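Local structure of dTDP-4-dehydrorhamnose 3,5-epimerase (Sulfolobus tokodaii, 2B9U) at residues I12-P17 with A100-E105. The protein probably catalyses the epimerization of dTDP-4-dehydro-6-deoxy-glucose at C3' and C5' to dTDP-4-dehydro-rhamnose, a step of dTDP-L-rhamnose biosynthesis. Residues are numbered along the deposited sequence; the frame is centred on the assembly and turned at random.
Sequences IILIKP and AELNEE
In the flattened jelly-roll barrel of this cupin-family epimerase two antiparallel sheets pack face to face, and Leu14 meets Ala100 and Leu102 near one edge of that sandwich. Strand 12-22 belongs to one sheet; strand 97-103 is one of the two outermost strands of the other sheet within the chain. Leu14, its CG swung opposite the backbone N (chi1 -175°), reaches across to the second sheet with its CD1 methyl, where Leu14 CD1 lies 4.1 Å from Leu102 CD2. The two leucine side chains run past one another in opposite senses, and of their atoms these two methyls come nearest. The same Leu14 CD1 also comes within 4.5 Å of Ala100 CB, two residues along the strand on the side that looks towards Leu14. Glu101, between them, points away; its OE2 accepts a hydrogen bond from Asn103 ND2 (3.2 Å), arriving 47° out of the carboxylate plane, and also forms a salt bridge with Arg79. Each strand has its backbone partners within its own sheet, Leu14 with Glu6 and Ala100 with Asp82. No hydrogen bond crosses between the segments: the sheets are joined here by non-directional van der Waals contact between methyls, while the directional backbone bonds stay within each sheet.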
loop_
_atom_site.group_PDB
_atom_site.type_symbol
_atom_site.label_atom_id
_atom_site.label_comp_id
_atom_site.label_asym_id
_atom_site.label_seq_id
_atom_site.Cartn_x
_atom_site.Cartn_y
_atom_site.Cartn_z
ATOM N N ILE A 12 9.421 10.166 15.590
ATOM C CA ILE A 12 8.098 9.794 15.067
ATOM C C ILE A 12 7.594 10.977 14.245
ATOM O O ILE A 12 7.691 12.134 14.685
ATOM C CB ILE A 12 7.088 9.451 16.221
ATOM C CG1 ILE A 12 7.646 8.371 17.163
ATOM C CG2 ILE A 12 5.689 9.064 15.680
ATOM C CD1 ILE A 12 7.711 6.981 16.576
ATOM N N ILE A 13 7.072 10.688 13.049
ATOM C CA ILE A 13 6.651 11.721 12.129
ATOM C C ILE A 13 5.248 11.424 11.613
ATOM O O ILE A 13 4.948 10.295 11.219
ATOM C CB ILE A 13 7.631 11.874 10.927
ATOM C CG1 ILE A 13 9.045 12.247 11.418
ATOM C CG2 ILE A 13 7.123 12.940 9.968
ATOM C CD1 ILE A 13 10.066 12.492 10.325
ATOM N N LEU A 14 4.387 12.439 11.641
ATOM C CA LEU A 14 3.063 12.320 11.032
ATOM C C LEU A 14 3.134 12.883 9.622
ATOM O O LEU A 14 3.636 13.996 9.421
ATOM C CB LEU A 14 1.989 13.052 11.860
ATOM C CG LEU A 14 0.574 12.850 11.302
ATOM C CD1 LEU A 14 -0.208 11.853 12.150
ATOM C CD2 LEU A 14 -0.144 14.178 11.174
ATOM N N ILE A 15 2.658 12.103 8.650
ATOM C CA ILE A 15 2.649 12.516 7.247
ATOM C C ILE A 15 1.223 12.783 6.781
ATOM O O ILE A 15 0.316 11.963 6.996
ATOM C CB ILE A 15 3.355 11.486 6.308
ATOM C CG1 ILE A 15 4.775 11.214 6.772
ATOM C CG2 ILE A 15 3.449 12.004 4.864
ATOM C CD1 ILE A 15 4.944 9.878 7.405
ATOM N N LYS A 16 1.034 13.923 6.119
ATOM C CA LYS A 16 -0.295 14.335 5.687
ATOM C C LYS A 16 -0.281 14.497 4.186
ATOM O O LYS A 16 0.396 15.391 3.682
ATOM C CB LYS A 16 -0.678 15.666 6.323
ATOM C CG LYS A 16 -0.581 15.719 7.822
ATOM C CD LYS A 16 -0.552 17.172 8.273
ATOM C CE LYS A 16 -1.567 17.423 9.365
ATOM N NZ LYS A 16 -1.787 18.899 9.601
ATOM N N PRO A 17 -1.002 13.613 3.462
ATOM C CA PRO A 17 -0.998 13.664 1.999
ATOM C C PRO A 17 -2.044 14.617 1.433
ATOM O O PRO A 17 -2.906 15.091 2.159
ATOM C CB PRO A 17 -1.295 12.205 1.601
ATOM C CG PRO A 17 -2.146 11.659 2.732
ATOM C CD PRO A 17 -1.836 12.509 3.980
ATOM N N ALA A 100 -1.664 8.411 17.954
ATOM C CA ALA A 100 -2.246 9.131 16.824
ATOM C C ALA A 100 -3.391 8.318 16.227
ATOM O O ALA A 100 -3.253 7.100 16.016
ATOM C CB ALA A 100 -1.190 9.416 15.744
ATOM N N GLU A 101 -4.511 8.997 15.975
ATOM C CA GLU A 101 -5.620 8.425 15.230
ATOM C C GLU A 101 -5.371 8.524 13.738
ATOM O O GLU A 101 -5.262 9.623 13.167
ATOM C CB GLU A 101 -6.966 9.074 15.582
ATOM C CG GLU A 101 -8.149 8.208 15.093
ATOM C CD GLU A 101 -9.508 8.747 15.496
ATOM O OE1 GLU A 101 -9.635 9.369 16.585
ATOM O OE2 GLU A 101 -10.458 8.539 14.716
ATOM N N LEU A 102 -5.257 7.356 13.115
ATOM C CA LEU A 102 -5.140 7.266 11.664
ATOM C C LEU A 102 -6.427 6.645 11.184
ATOM O O LEU A 102 -6.938 5.717 11.795
ATOM C CB LEU A 102 -3.911 6.418 11.270
ATOM C CG LEU A 102 -2.589 6.813 11.941
ATOM C CD1 LEU A 102 -1.483 5.812 11.630
ATOM C CD2 LEU A 102 -2.131 8.260 11.548
ATOM N N ASN A 103 -6.977 7.194 10.112
ATOM C CA ASN A 103 -8.295 6.793 9.650
ATOM C C ASN A 103 -8.473 7.113 8.167
ATOM O O ASN A 103 -7.617 7.772 7.564
ATOM C CB ASN A 103 -9.416 7.403 10.534
ATOM C CG ASN A 103 -9.387 8.932 10.593
ATOM O OD1 ASN A 103 -9.242 9.605 9.583
ATOM N ND2 ASN A 103 -9.566 9.479 11.794
ATOM N N GLU A 104 -9.569 6.637 7.588
ATOM C CA GLU A 104 -9.860 6.885 6.183
ATOM C C GLU A 104 -10.331 8.323 5.916
ATOM O O GLU A 104 -10.332 8.762 4.771
ATOM C CB GLU A 104 -10.900 5.889 5.669
ATOM C CG GLU A 104 -12.293 6.011 6.298
ATOM C CD GLU A 104 -13.255 4.983 5.717
ATOM O OE1 GLU A 104 -13.637 4.044 6.449
ATOM O OE2 GLU A 104 -13.605 5.095 4.514
ATOM N N GLU A 105 -10.742 9.037 6.970
ATOM C CA GLU A 105 -11.203 10.435 6.852
ATOM C C GLU A 105 -10.028 11.368 6.639
ATOM O O GLU A 105 -10.101 12.275 5.817
ATOM C CB GLU A 105 -11.984 10.884 8.104
ATOM C CG GLU A 105 -12.076 12.420 8.262
ATOM C CD GLU A 105 -12.431 12.874 9.675
ATOM O OE1 GLU A 105 -13.583 12.654 10.097
ATOM O OE2 GLU A 105 -11.558 13.453 10.359
#